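Local coordinates for protein aspartate aminotransferase (Giardia lamblia, PDB 3MEB) that probably catalyses the pyridoxal 5'-phosphate-dependent transfer of an amino group between L-aspartate and 2-oxoglutarate, giving oxaloacetate and L-glutamate, as a homodimer, at residues A[97-102]-A[122-127]; A[148-153]-A[204-209]; A[185-190]-A[215-220]; A[359-364]-A[420-425]; A[403-408]-A[435-440]. One frame throughout, in Å; residues are numbered along the deposited sequence.

Contact 1 of 5, residues A[97-102]-A[122-127]. With EDO (1,2-ethanediol), chain H.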
# COMPACT_ATOMS: atom_id res chain seq x y z
N PRO A 97 -8.78 -15.61 -1.25
CA PRO A 97 -10.15 -15.94 -0.80
C PRO A 97 -10.26 -16.34 0.66
O PRO A 97 -11.17 -15.88 1.32
CB PRO A 97 -10.54 -17.09 -1.70
CG PRO A 97 -9.81 -16.76 -3.00
CD PRO A 97 -8.46 -16.27 -2.52
N LEU A 98 -9.34 -17.16 1.18
CA LEU A 98 -9.31 -17.50 2.62
C LEU A 98 -9.21 -16.27 3.54
O LEU A 98 -9.86 -16.24 4.56
CB LEU A 98 -8.19 -18.50 2.94
CG LEU A 98 -8.36 -19.92 2.41
CD1 LEU A 98 -7.08 -20.80 2.64
CD2 LEU A 98 -9.59 -20.57 3.02
N PHE A 99 -8.41 -15.28 3.17
CA PHE A 99 -8.31 -14.03 3.92
C PHE A 99 -9.65 -13.28 3.86
O PHE A 99 -10.20 -12.86 4.89
CB PHE A 99 -7.16 -13.14 3.42
CG PHE A 99 -7.24 -11.73 3.95
CD1 PHE A 99 -6.82 -11.45 5.25
CD2 PHE A 99 -7.79 -10.71 3.19
CE1 PHE A 99 -6.95 -10.20 5.77
CE2 PHE A 99 -7.89 -9.45 3.68
CZ PHE A 99 -7.48 -9.17 4.97
N LEU A 100 -10.20 -13.15 2.66
CA LEU A 100 -11.48 -12.43 2.50
C LEU A 100 -12.57 -13.13 3.33
O LEU A 100 -13.35 -12.49 4.06
CB LEU A 100 -11.87 -12.37 1.02
CG LEU A 100 -10.93 -11.53 0.15
CD1 LEU A 100 -11.31 -11.66 -1.32
CD2 LEU A 100 -10.97 -10.10 0.58
N GLU A 101 -12.59 -14.45 3.27
CA GLU A 101 -13.52 -15.20 4.10
C GLU A 101 -13.25 -14.95 5.58
O GLU A 101 -14.19 -14.76 6.34
CB GLU A 101 -13.45 -16.70 3.83
CG GLU A 101 -14.48 -17.46 4.67
CD GLU A 101 -14.44 -18.97 4.51
OE1 GLU A 101 -13.68 -19.51 3.65
OE2 GLU A 101 -15.20 -19.59 5.29
N ALA A 102 -11.97 -14.95 5.99
CA ALA A 102 -11.61 -14.69 7.39
C ALA A 102 -12.14 -13.29 7.78
O ALA A 102 -12.79 -13.12 8.82
CB ALA A 102 -10.04 -14.75 7.56
N SER A 122 -16.03 -7.65 -0.99
CA SER A 122 -14.88 -7.54 -0.11
C SER A 122 -13.63 -7.43 -0.92
O SER A 122 -13.46 -8.15 -1.92
CB SER A 122 -14.77 -8.72 0.86
OG SER A 122 -15.99 -8.93 1.59
N CYS A 123 -12.75 -6.53 -0.52
CA CYS A 123 -11.45 -6.38 -1.20
C CYS A 123 -10.39 -6.04 -0.16
O CYS A 123 -10.55 -5.06 0.58
CB CYS A 123 -11.53 -5.27 -2.26
SG CYS A 123 -10.06 -4.92 -3.22
N GLN A 124 -9.34 -6.84 -0.12
CA GLN A 124 -8.19 -6.54 0.70
C GLN A 124 -7.67 -5.16 0.40
O GLN A 124 -7.65 -4.72 -0.76
CB GLN A 124 -7.05 -7.53 0.46
CG GLN A 124 -5.91 -7.38 1.44
CD GLN A 124 -4.89 -8.50 1.31
OE1 GLN A 124 -5.24 -9.61 0.91
NE2 GLN A 124 -3.63 -8.19 1.57
N SER A 125 -7.26 -4.48 1.45
CA SER A 125 -6.60 -3.20 1.27
C SER A 125 -5.50 -3.01 2.28
O SER A 125 -5.23 -3.90 3.06
CB SER A 125 -7.60 -2.05 1.29
OG SER A 125 -6.97 -0.88 0.86
N LEU A 126 -4.82 -1.86 2.22
CA LEU A 126 -3.66 -1.62 3.07
C LEU A 126 -4.10 -1.12 4.46
O LEU A 126 -4.06 0.08 4.76
CB LEU A 126 -2.73 -0.63 2.40
CG LEU A 126 -1.96 -1.23 1.23
CD1 LEU A 126 -1.38 -0.07 0.49
CD2 LEU A 126 -0.85 -2.20 1.65
N SER A 127 -4.52 -2.07 5.27
CA SER A 127 -5.06 -1.84 6.61
C SER A 127 -6.18 -0.81 6.60
O SER A 127 -6.82 -0.56 5.56
CB SER A 127 -3.91 -1.45 7.56
OG SER A 127 -4.26 -1.67 8.91
C1 EDO H . -13.99 -18.60 8.90
O1 EDO H . -15.03 -18.93 7.97
C2 EDO H . -14.15 -19.44 10.15
O2 EDO H . -15.09 -20.46 9.84
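In the large domain of this pyridoxal-phosphate-dependent aminotransferase, Phe99 and Leu100 of helix 97-108 lean on Ser122 and Gln124 of the edge strand 120-125, the outermost strand of the mixed seven-stranded sheet and the one that leads to the cofactor. The short axes of helix 97-102 and strand 122-125 approach to 8.7 Å and lie at 105°, so the helix runs across the strand. Leu100 puts one methyl against the strand backbone: its CD2 lies 3.7 Å from Gln124 N and 4.1 Å from CB of Ser122. The polar end of Ser122 is engaged outside the contact, with Gln104 and His290. Phe99, whose CG stands anti to its own N (chi1 167°), sends its ring out to the extended Gln124 side chain, and the two cross nearly at a right angle. Ring and amide planes differ by 59°, an oblique meeting with no hydrogen bond across the segments. Gln124 NE2 has a weak bond to Ala326 O, which helps to set the amide. Just beyond the strand, Ser127 belongs to the pyridoxal phosphate pocket, and Leu126 packs on Leu126 of the second subunit; the contact thus lies just before the part of the chain that reaches the cofactor and the dimer interface. Against the Phe99 ring, Gln124 brings two atoms equally near, CG at 3.6 Å from CE2 and OE1 at 3.6 Å from CD2.

Contact 2 of 5, residues A[148-153]-A[204-209]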
# COMPACT_ATOMS: atom_id res chain seq x y z
N PHE A 148 -20.68 14.14 2.39
CA PHE A 148 -19.97 13.25 3.31
C PHE A 148 -19.90 13.91 4.69
O PHE A 148 -19.43 15.05 4.78
CB PHE A 148 -18.56 13.04 2.81
CG PHE A 148 -17.85 11.90 3.46
CD1 PHE A 148 -17.30 12.05 4.72
CD2 PHE A 148 -17.73 10.68 2.80
CE1 PHE A 148 -16.65 11.00 5.33
CE2 PHE A 148 -17.08 9.64 3.40
CZ PHE A 148 -16.52 9.81 4.67
N TYR A 149 -20.34 13.20 5.73
CA TYR A 149 -20.46 13.76 7.08
C TYR A 149 -19.51 13.06 8.07
O TYR A 149 -19.53 11.84 8.21
CB TYR A 149 -21.91 13.62 7.59
CG TYR A 149 -22.86 14.61 6.98
CD1 TYR A 149 -23.28 15.75 7.68
CD2 TYR A 149 -23.37 14.41 5.73
CE1 TYR A 149 -24.16 16.65 7.12
CE2 TYR A 149 -24.26 15.33 5.16
CZ TYR A 149 -24.64 16.43 5.85
OH TYR A 149 -25.51 17.30 5.23
N MET A 150 -18.65 13.83 8.71
CA MET A 150 -17.76 13.29 9.73
C MET A 150 -18.32 13.60 11.10
O MET A 150 -18.98 14.61 11.26
CB MET A 150 -16.40 13.93 9.66
CG MET A 150 -15.78 13.98 8.29
SD MET A 150 -14.23 13.15 8.31
CE MET A 150 -13.67 13.45 6.61
N PRO A 151 -18.06 12.74 12.11
CA PRO A 151 -18.36 13.20 13.47
C PRO A 151 -17.50 14.45 13.81
O PRO A 151 -16.38 14.60 13.25
CB PRO A 151 -17.96 12.01 14.34
CG PRO A 151 -16.95 11.25 13.49
CD PRO A 151 -17.35 11.45 12.11
N SER A 152 -18.03 15.35 14.66
CA SER A 152 -17.35 16.63 14.93
C SER A 152 -15.98 16.49 15.63
O SER A 152 -15.15 17.41 15.59
CB SER A 152 -18.26 17.60 15.69
OG SER A 152 -18.75 17.02 16.89
N THR A 153 -15.77 15.34 16.28
CA THR A 153 -14.48 14.89 16.74
C THR A 153 -14.24 13.53 16.10
O THR A 153 -15.13 12.68 16.12
CB THR A 153 -14.48 14.77 18.29
OG1 THR A 153 -14.58 16.08 18.84
CG2 THR A 153 -13.25 14.13 18.82
N ILE A 204 -23.63 10.40 3.07
CA ILE A 204 -22.70 9.40 3.60
C ILE A 204 -22.28 9.82 5.01
O ILE A 204 -21.89 10.98 5.21
CB ILE A 204 -21.45 9.29 2.70
CG1 ILE A 204 -21.81 8.94 1.26
CG2 ILE A 204 -20.46 8.24 3.26
CD1 ILE A 204 -20.75 9.37 0.22
N PHE A 205 -22.38 8.92 5.98
CA PHE A 205 -21.99 9.23 7.35
C PHE A 205 -20.88 8.33 7.75
O PHE A 205 -21.02 7.11 7.68
CB PHE A 205 -23.19 9.11 8.32
CG PHE A 205 -24.16 10.23 8.16
CD1 PHE A 205 -24.05 11.37 8.92
CD2 PHE A 205 -25.11 10.20 7.14
CE1 PHE A 205 -24.91 12.44 8.70
CE2 PHE A 205 -25.97 11.26 6.94
CZ PHE A 205 -25.86 12.37 7.72
N LEU A 206 -19.76 8.93 8.15
CA LEU A 206 -18.65 8.16 8.69
C LEU A 206 -18.90 7.92 10.17
O LEU A 206 -19.22 8.87 10.92
CB LEU A 206 -17.34 8.95 8.51
CG LEU A 206 -16.03 8.25 8.88
CD1 LEU A 206 -15.71 7.04 7.99
CD2 LEU A 206 -14.91 9.30 8.79
N PHE A 207 -18.82 6.65 10.57
CA PHE A 207 -19.07 6.23 11.94
C PHE A 207 -17.90 5.41 12.37
O PHE A 207 -17.35 4.64 11.59
CB PHE A 207 -20.28 5.29 12.05
CG PHE A 207 -21.59 5.95 11.84
CD1 PHE A 207 -22.03 6.94 12.71
CD2 PHE A 207 -22.40 5.58 10.78
CE1 PHE A 207 -23.28 7.58 12.48
CE2 PHE A 207 -23.63 6.17 10.57
CZ PHE A 207 -24.07 7.17 11.41
N HIS A 208 -17.49 5.57 13.61
CA HIS A 208 -16.60 4.59 14.24
C HIS A 208 -17.45 3.45 14.78
O HIS A 208 -18.44 3.68 15.48
CB HIS A 208 -15.82 5.25 15.37
CG HIS A 208 -14.97 6.40 14.94
ND1 HIS A 208 -13.67 6.56 15.35
CD2 HIS A 208 -15.27 7.50 14.19
CE1 HIS A 208 -13.18 7.69 14.85
NE2 HIS A 208 -14.14 8.29 14.16
N ALA A 209 -17.07 2.22 14.49
CA ALA A 209 -17.87 1.04 14.86
C ALA A 209 -17.95 0.87 16.39
O ALA A 209 -19.02 0.51 16.93
CB ALA A 209 -17.26 -0.22 14.21
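Two backbone hydrogen bonds join Tyr149 to the neighbouring strand, a compact example of parallel pairing. Tyr149 N donates to Ile204 O at 2.8 Å, and Tyr149 O accepts from Leu206 N at 2.9 Å, the second bond being the straighter, with 172° at the hydrogen. One residue thus bonds to the two residues flanking its partner Phe205, as parallel strands require. The Ile204 carbonyl also receives a CA-H...O contact, 3.5 Å from Phe148 CA to Ile204 O. On the face carrying Tyr149 and Phe205 the rings form an offset stack, centroids 4.7 Å apart and planes at 18°. In both residues CG lies anti to the carbonyl carbon, which lays the rings side by side and pointing the same way; the overlap is partial, Phe205 CZ sitting over the rim of the tyrosine ring. On the other face Phe148 meets Ile204 through CE2 and CG2, 3.7 Å apart, and its CE1 touches Leu206 CB. Farther along, Pro151 CD comes 3.4 Å from Leu206 O, and its CG nears the ring of His208, whose NE2 is bonded to Thr154. His208 itself lies beside the pyridoxal phosphate. The pair runs through the mixed sheet of the large domain between strands 174-176 and 237-242, while His158 and Tyr162 of helix 157-166 cover Met150.

Contact 3 of 5, residues A[185-190]-A[215-220]. With EDO (1,2-ethanediol), chain J.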
# COMPACT_ATOMS: atom_id res chain seq x y z
N LEU A 185 -17.39 15.00 28.26
CA LEU A 185 -17.30 13.73 27.53
C LEU A 185 -18.62 12.98 27.51
O LEU A 185 -18.79 11.93 28.15
CB LEU A 185 -16.21 12.80 28.12
CG LEU A 185 -14.75 13.20 28.00
CD1 LEU A 185 -13.81 12.05 28.47
CD2 LEU A 185 -14.50 13.58 26.57
N GLU A 186 -19.57 13.53 26.76
CA GLU A 186 -20.86 12.89 26.53
C GLU A 186 -21.31 13.30 25.14
O GLU A 186 -21.08 14.43 24.73
CB GLU A 186 -21.86 13.34 27.60
CG GLU A 186 -23.27 12.82 27.34
CD GLU A 186 -24.33 13.40 28.26
OE1 GLU A 186 -24.13 14.51 28.81
OE2 GLU A 186 -25.38 12.74 28.44
N ILE A 187 -21.89 12.36 24.40
CA ILE A 187 -22.44 12.64 23.09
C ILE A 187 -23.77 13.42 23.22
O ILE A 187 -24.69 13.01 23.94
CB ILE A 187 -22.65 11.34 22.26
CG1 ILE A 187 -21.31 10.66 22.02
CG2 ILE A 187 -23.39 11.65 20.89
CD1 ILE A 187 -21.36 9.16 21.76
N ASP A 188 -23.86 14.52 22.49
CA ASP A 188 -25.06 15.36 22.47
C ASP A 188 -26.03 14.71 21.51
O ASP A 188 -26.30 15.24 20.42
CB ASP A 188 -24.67 16.77 22.05
CG ASP A 188 -25.83 17.73 22.00
OD1 ASP A 188 -26.96 17.38 22.46
OD2 ASP A 188 -25.61 18.84 21.49
N PHE A 189 -26.58 13.58 21.95
CA PHE A 189 -27.27 12.65 21.07
C PHE A 189 -28.53 13.20 20.42
O PHE A 189 -28.87 12.85 19.28
CB PHE A 189 -27.55 11.32 21.79
CG PHE A 189 -28.00 10.25 20.85
CD1 PHE A 189 -27.15 9.79 19.85
CD2 PHE A 189 -29.28 9.75 20.92
CE1 PHE A 189 -27.59 8.82 18.96
CE2 PHE A 189 -29.73 8.79 20.03
CZ PHE A 189 -28.88 8.32 19.06
N SER A 190 -29.20 14.10 21.13
CA SER A 190 -30.34 14.84 20.59
C SER A 190 -29.93 15.55 19.29
O SER A 190 -30.61 15.43 18.25
CB SER A 190 -30.84 15.82 21.67
OG SER A 190 -32.11 16.35 21.35
N SER A 215 -12.10 10.14 21.46
CA SER A 215 -12.92 10.52 22.65
C SER A 215 -13.16 9.38 23.61
O SER A 215 -13.29 9.59 24.81
CB SER A 215 -14.28 11.08 22.25
OG SER A 215 -15.22 10.07 21.90
N GLY A 216 -13.26 8.17 23.07
CA GLY A 216 -13.49 6.98 23.91
C GLY A 216 -14.92 6.90 24.40
O GLY A 216 -15.22 6.15 25.34
N ILE A 217 -15.78 7.76 23.83
CA ILE A 217 -17.23 7.77 24.14
C ILE A 217 -17.93 7.23 22.91
O ILE A 217 -17.68 7.71 21.80
CB ILE A 217 -17.76 9.22 24.39
CG1 ILE A 217 -16.89 10.01 25.39
CG2 ILE A 217 -19.22 9.20 24.84
CD1 ILE A 217 -16.50 9.26 26.61
N ASP A 218 -18.79 6.22 23.09
CA ASP A 218 -19.45 5.54 21.99
C ASP A 218 -20.96 5.75 22.09
O ASP A 218 -21.50 5.97 23.18
CB ASP A 218 -19.16 4.00 22.06
CG ASP A 218 -17.75 3.59 21.57
OD1 ASP A 218 -16.96 4.42 21.05
OD2 ASP A 218 -17.43 2.36 21.71
N PHE A 219 -21.65 5.68 20.97
CA PHE A 219 -23.09 5.43 21.00
C PHE A 219 -23.35 4.11 21.73
O PHE A 219 -22.68 3.10 21.47
CB PHE A 219 -23.70 5.29 19.60
CG PHE A 219 -23.53 6.52 18.70
CD1 PHE A 219 -23.91 7.78 19.12
CD2 PHE A 219 -23.06 6.39 17.40
CE1 PHE A 219 -23.78 8.85 18.30
CE2 PHE A 219 -22.96 7.47 16.58
CZ PHE A 219 -23.30 8.70 17.00
N THR A 220 -24.34 4.11 22.62
CA THR A 220 -24.80 2.88 23.23
C THR A 220 -25.66 2.03 22.27
O THR A 220 -26.07 2.51 21.22
CB THR A 220 -25.60 3.17 24.49
OG1 THR A 220 -26.85 3.84 24.15
CG2 THR A 220 -24.74 4.00 25.45
C1 EDO J . -19.54 5.93 17.31
O1 EDO J . -18.49 6.88 17.03
C2 EDO J . -19.08 4.91 18.36
O2 EDO J . -20.16 4.22 18.98
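Ile187 and Ile217 lie alongside each other, head to tail, and around them the contact is at its densest. Ile187 CD1 approaches Ile217 CG2 at 3.8 Å and presses closer still on the backbone, 3.4 Å from Asp218 C. Its other branch, CG2, stands anti to the backbone N (chi1 -63° for CG1) and meets Phe219 CE1 at 3.8 Å, the two side chains running nearly perpendicular. Phe189 extends the apolar cluster: its CE1 lies 3.8 Å from Phe219 CD1, and the two rings, with planes at 67°, meet obliquely. No hydrogen bond spans the segments, so apolar side chains carry the association. The other end is looser. Leu185, partly exposed, touches Ile217 CD1 with its CB, at 3.9 Å, and with its carbonyl O, while Glu186 turns away to form a salt bridge with Arg180. Polar bonds nevertheless shape residues 215-220: Ser215 OG accepts from Ile217 N at 3.1 Å and is also hydrogen-bonded to His212 ND1, and both carboxylate oxygens of Asp218 take backbone N-H groups, of Ala211 and His212. A 1,2-ethanediol, probably from the crystallisation liquor, receives a weak bond from Phe219 N. Two connections are thereby packed together, one entering helix 189-198 behind Asp188 at its N-cap, the other leading from strand 204-208 through the ST turn of Ser215 to Thr220, the N-cap of helix 221-234.

Contact 4 of 5, residues A[359-364]-A[420-425]. With EDO (1,2-ethanediol), chain F.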
# COMPACT_ATOMS: atom_id res chain seq x y z
N ARG A 359 -6.81 -2.87 33.81
CA ARG A 359 -6.00 -2.79 35.04
C ARG A 359 -5.16 -1.50 35.12
O ARG A 359 -5.01 -0.93 36.20
CB ARG A 359 -5.08 -4.02 35.16
CG ARG A 359 -5.85 -5.28 35.50
CD ARG A 359 -4.94 -6.42 35.97
NE ARG A 359 -3.95 -6.79 34.94
CZ ARG A 359 -4.18 -7.66 33.95
NH1 ARG A 359 -5.36 -8.28 33.84
NH2 ARG A 359 -3.22 -7.94 33.08
N MET A 360 -4.66 -1.03 33.98
CA MET A 360 -3.93 0.24 33.91
C MET A 360 -4.85 1.45 34.09
O MET A 360 -4.48 2.41 34.69
CB MET A 360 -3.15 0.35 32.60
CG MET A 360 -1.97 -0.61 32.46
SD MET A 360 -0.73 -0.57 33.77
CE MET A 360 -1.46 -1.72 34.96
N ARG A 361 -6.06 1.39 33.56
CA ARG A 361 -7.05 2.43 33.86
C ARG A 361 -7.28 2.55 35.37
O ARG A 361 -7.21 3.65 35.93
CB ARG A 361 -8.36 2.10 33.17
CG ARG A 361 -8.32 2.30 31.65
CD ARG A 361 -9.69 1.97 31.01
NE ARG A 361 -9.61 2.13 29.57
CZ ARG A 361 -9.43 3.29 28.94
NH1 ARG A 361 -9.29 4.43 29.62
NH2 ARG A 361 -9.36 3.32 27.63
N SER A 362 -7.50 1.43 36.04
CA SER A 362 -7.71 1.41 37.49
C SER A 362 -6.49 1.89 38.24
O SER A 362 -6.63 2.67 39.20
CB SER A 362 -8.08 0.01 37.98
OG SER A 362 -9.24 -0.42 37.28
N LEU A 363 -5.30 1.43 37.83
CA LEU A 363 -4.09 1.80 38.55
C LEU A 363 -3.80 3.28 38.40
O LEU A 363 -3.50 3.95 39.39
CB LEU A 363 -2.90 0.94 38.18
CG LEU A 363 -1.57 1.17 38.93
CD1 LEU A 363 -1.72 1.02 40.42
CD2 LEU A 363 -0.51 0.19 38.39
N LEU A 364 -3.90 3.81 37.18
CA LEU A 364 -3.59 5.24 37.00
C LEU A 364 -4.62 6.05 37.80
O LEU A 364 -4.24 6.99 38.46
CB LEU A 364 -3.60 5.71 35.56
CG LEU A 364 -3.31 7.21 35.33
CD1 LEU A 364 -1.92 7.69 35.92
CD2 LEU A 364 -3.46 7.47 33.81
N MET A 420 -4.44 10.06 25.67
CA MET A 420 -3.46 9.17 26.26
C MET A 420 -3.71 7.71 25.88
O MET A 420 -4.83 7.20 26.06
CB MET A 420 -3.47 9.34 27.78
CG MET A 420 -2.62 8.33 28.59
SD MET A 420 -2.99 8.33 30.37
CE MET A 420 -2.31 9.95 30.77
N SER A 421 -2.67 7.05 25.37
CA SER A 421 -2.71 5.64 25.09
C SER A 421 -2.38 4.88 26.35
O SER A 421 -1.27 4.85 26.78
CB SER A 421 -1.74 5.23 24.00
OG SER A 421 -1.79 3.83 23.86
N MET A 422 -3.39 4.23 26.88
CA MET A 422 -3.30 3.52 28.15
C MET A 422 -2.36 2.34 28.06
O MET A 422 -1.83 1.90 29.08
CB MET A 422 -4.72 3.06 28.53
CG MET A 422 -5.72 4.22 28.68
SD MET A 422 -5.10 5.60 29.63
CE MET A 422 -5.61 5.18 31.30
N CYS A 423 -2.16 1.84 26.83
CA CYS A 423 -1.26 0.72 26.50
C CYS A 423 0.20 0.97 26.87
O CYS A 423 0.96 0.03 27.11
CB CYS A 423 -1.28 0.51 24.96
SG CYS A 423 -2.81 -0.08 24.25
N GLY A 424 0.59 2.24 26.95
CA GLY A 424 1.94 2.61 27.41
C GLY A 424 2.17 2.61 28.92
O GLY A 424 3.32 2.79 29.37
N LEU A 425 1.12 2.39 29.72
CA LEU A 425 1.24 2.34 31.17
C LEU A 425 1.59 0.95 31.60
O LEU A 425 1.20 -0.03 30.95
CB LEU A 425 -0.06 2.74 31.84
CG LEU A 425 -0.56 4.14 31.51
CD1 LEU A 425 -2.05 4.23 31.89
CD2 LEU A 425 0.22 5.20 32.24
C1 EDO F . 2.93 3.01 22.64
O1 EDO F . 2.61 3.81 21.49
C2 EDO F . 1.85 3.12 23.71
O2 EDO F . 0.62 2.71 23.13
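Met360 folds back on itself, bent at chi2 (-55°) and chi3 (86°), and this brings its sulfur alongside Leu425, while Arg361 stays extended from CG to NE and carries its guanidinium out to Met422. The sulfur of Met360 comes 3.5 Å from Leu425 O and 3.9 Å from Leu425 CB, the two side chains passing antiparallel. Met422 in turn lies athwart Arg361, and its CG rests over one face of the guanidinium, 3.7 Å from Arg361 NH1 and displaced toward the rim. That charged group is buried, yet well supplied: NH1 donates to Ile385 O and Thr393 OG1, NH2 to Phe392 O and Gly390 O. Four acceptors fix its rotation, leaving the flat face for the methionine. In the fold, this joins the long helix 340-370 to the end of strand 419-421, which pairs antiparallel with strand 392-394, and to the 3-10 turn 422-424 that follows. Leu364, one helical turn beyond Met360, meets three side chains with a single methyl. Its CD2 reaches Met420 SD tip to tip at 3.6 Å, and lies 4.0 Å from both Met422 CE and Leu425 CD1. Helix 430-443 closes over the same cluster, with Cys430 against Met360, Ala434 against Leu364 and Val433 against Leu425.

Contact 5 of 5, residues A[403-408]-A[435-440]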
# COMPACT_ATOMS: atom_id res chain seq x y z
N ASP A 403 2.80 19.64 26.62
CA ASP A 403 4.18 20.10 26.35
C ASP A 403 5.05 20.05 27.63
O ASP A 403 6.24 19.69 27.58
CB ASP A 403 4.20 21.53 25.83
CG ASP A 403 3.73 21.67 24.39
OD1 ASP A 403 3.78 20.69 23.57
OD2 ASP A 403 3.34 22.83 24.08
N TYR A 404 4.48 20.45 28.76
CA TYR A 404 5.18 20.39 30.02
C TYR A 404 5.53 18.94 30.38
O TYR A 404 6.64 18.65 30.80
CB TYR A 404 4.35 21.05 31.15
CG TYR A 404 5.03 21.09 32.50
CD1 TYR A 404 5.88 22.14 32.85
CD2 TYR A 404 4.85 20.06 33.42
CE1 TYR A 404 6.51 22.17 34.08
CE2 TYR A 404 5.49 20.08 34.65
CZ TYR A 404 6.31 21.14 34.97
OH TYR A 404 6.96 21.16 36.19
N LEU A 405 4.57 18.02 30.21
CA LEU A 405 4.82 16.60 30.55
C LEU A 405 5.95 16.00 29.72
O LEU A 405 6.75 15.20 30.21
CB LEU A 405 3.55 15.76 30.40
CG LEU A 405 2.53 16.03 31.50
CD1 LEU A 405 1.15 15.51 31.12
CD2 LEU A 405 2.99 15.42 32.80
N LYS A 406 5.98 16.37 28.44
CA LYS A 406 7.05 15.97 27.56
C LYS A 406 8.40 16.56 28.01
O LYS A 406 9.36 15.79 28.19
CB LYS A 406 6.73 16.39 26.11
CG LYS A 406 7.90 16.25 25.19
CD LYS A 406 7.50 16.47 23.70
CE LYS A 406 7.16 17.92 23.37
NZ LYS A 406 7.26 18.17 21.87
N GLU A 407 8.49 17.88 28.19
CA GLU A 407 9.80 18.55 28.48
C GLU A 407 10.36 18.22 29.85
O GLU A 407 11.56 17.99 30.00
CB GLU A 407 9.74 20.10 28.43
CG GLU A 407 9.08 20.81 27.25
CD GLU A 407 9.70 20.49 25.92
OE1 GLU A 407 10.76 19.82 25.91
OE2 GLU A 407 9.12 20.90 24.89
N LYS A 408 9.50 18.30 30.87
CA LYS A 408 9.92 18.11 32.26
C LYS A 408 9.88 16.64 32.70
O LYS A 408 10.68 16.27 33.54
CB LYS A 408 9.04 18.93 33.19
N GLU A 435 2.22 11.25 39.38
CA GLU A 435 3.07 12.32 39.95
C GLU A 435 3.34 13.45 38.96
O GLU A 435 3.32 14.62 39.33
CB GLU A 435 4.42 11.75 40.40
CG GLU A 435 5.29 12.76 41.07
CD GLU A 435 6.59 12.18 41.57
OE1 GLU A 435 6.91 11.01 41.23
OE2 GLU A 435 7.31 12.88 42.30
N ALA A 436 3.60 13.09 37.71
CA ALA A 436 3.86 14.07 36.68
C ALA A 436 2.62 14.89 36.36
O ALA A 436 2.70 16.09 36.20
CB ALA A 436 4.41 13.40 35.39
N ILE A 437 1.48 14.22 36.25
CA ILE A 437 0.22 14.91 35.96
C ILE A 437 -0.14 15.87 37.12
O ILE A 437 -0.61 17.00 36.90
CB ILE A 437 -0.91 13.88 35.68
CG1 ILE A 437 -0.64 13.17 34.32
CG2 ILE A 437 -2.25 14.57 35.67
CD1 ILE A 437 -1.55 12.02 34.00
N HIS A 438 0.14 15.42 38.34
CA HIS A 438 -0.13 16.24 39.52
C HIS A 438 0.70 17.51 39.50
O HIS A 438 0.20 18.60 39.77
CB HIS A 438 0.12 15.42 40.78
CG HIS A 438 -0.24 16.13 42.04
ND1 HIS A 438 -1.49 16.04 42.60
CD2 HIS A 438 0.48 16.95 42.84
CE1 HIS A 438 -1.52 16.77 43.71
NE2 HIS A 438 -0.34 17.34 43.87
N ASP A 439 1.96 17.36 39.11
CA ASP A 439 2.90 18.45 39.02
C ASP A 439 2.44 19.44 37.96
O ASP A 439 2.35 20.64 38.23
CB ASP A 439 4.29 17.91 38.70
CG ASP A 439 5.32 18.99 38.64
OD1 ASP A 439 5.25 19.88 39.51
OD2 ASP A 439 6.19 18.94 37.74
N ALA A 440 2.13 18.94 36.75
CA ALA A 440 1.68 19.79 35.63
C ALA A 440 0.44 20.62 35.96
O ALA A 440 0.38 21.80 35.63
CB ALA A 440 1.44 18.94 34.36
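Tyr404 bridges a helix-helix crossing, in which helix 399-409 packs on helix 430-443 about 28 Å, centre to centre, from the middle of the chain. The short axes of 403-408 and 435-440 approach to 9.8 Å with 121° between their directions, a steep crossing that confines the contact to a few residues. From CB, which points toward the other helix, the tyrosine continues to CG anti to the backbone N (chi1 -178°), and the ring is carried outward across the gap. Its CD2 touches Ala440 CB at 3.7 Å; next along the same edge, CE2 lies 3.9 Å from Ala440 CA and 3.4 Å from Asp439 OD2. On one face the ring bears Lys408 CB, from the following turn of its own helix. At the tip, OH donates to Asp439 OD2. The same carboxylate oxygen is also bonded to Trp409 NE1, and OD1 forms a salt bridge with Lys443, so the aspartate is held by both helices. Such partners would be expected to favour its charged form. Next to Tyr404 in the chain, Leu405 packs on the alanines of the partner helix, its CD2 at 3.6 Å from Ala436 CB and 4.2 Å from Ala440 CB. The hydroxyl bond measures 2.8 Å from Tyr404 OH to Asp439 OD2, and OD2 is met from 37° above the carboxylate plane while lying in the plane of the tyrosine ring.

In the fold
From the N terminus, contact 1 comes first and closes a short loop, returning strand 120-125 to helix 97-108 before contact 2 opens. Contacts 2 and 3 then cross: 148-153, 185-190, 204-209 and 215-220 alternate along the chain, and the two meet where Phe207 packs on Phe219. Contact 2 works within the sheet that contact 1 also reaches, whereas contact 3 ties together the connections that enter two of the helices outside that sheet. Contacts 4 and 5 cross likewise, touching through Met420 and Ile437, with centres about 16 Å apart, and bind the long helix 340-370 to the C-terminal elements. Contact 1 lies across the chain's centre from contacts 3, 4 and 5.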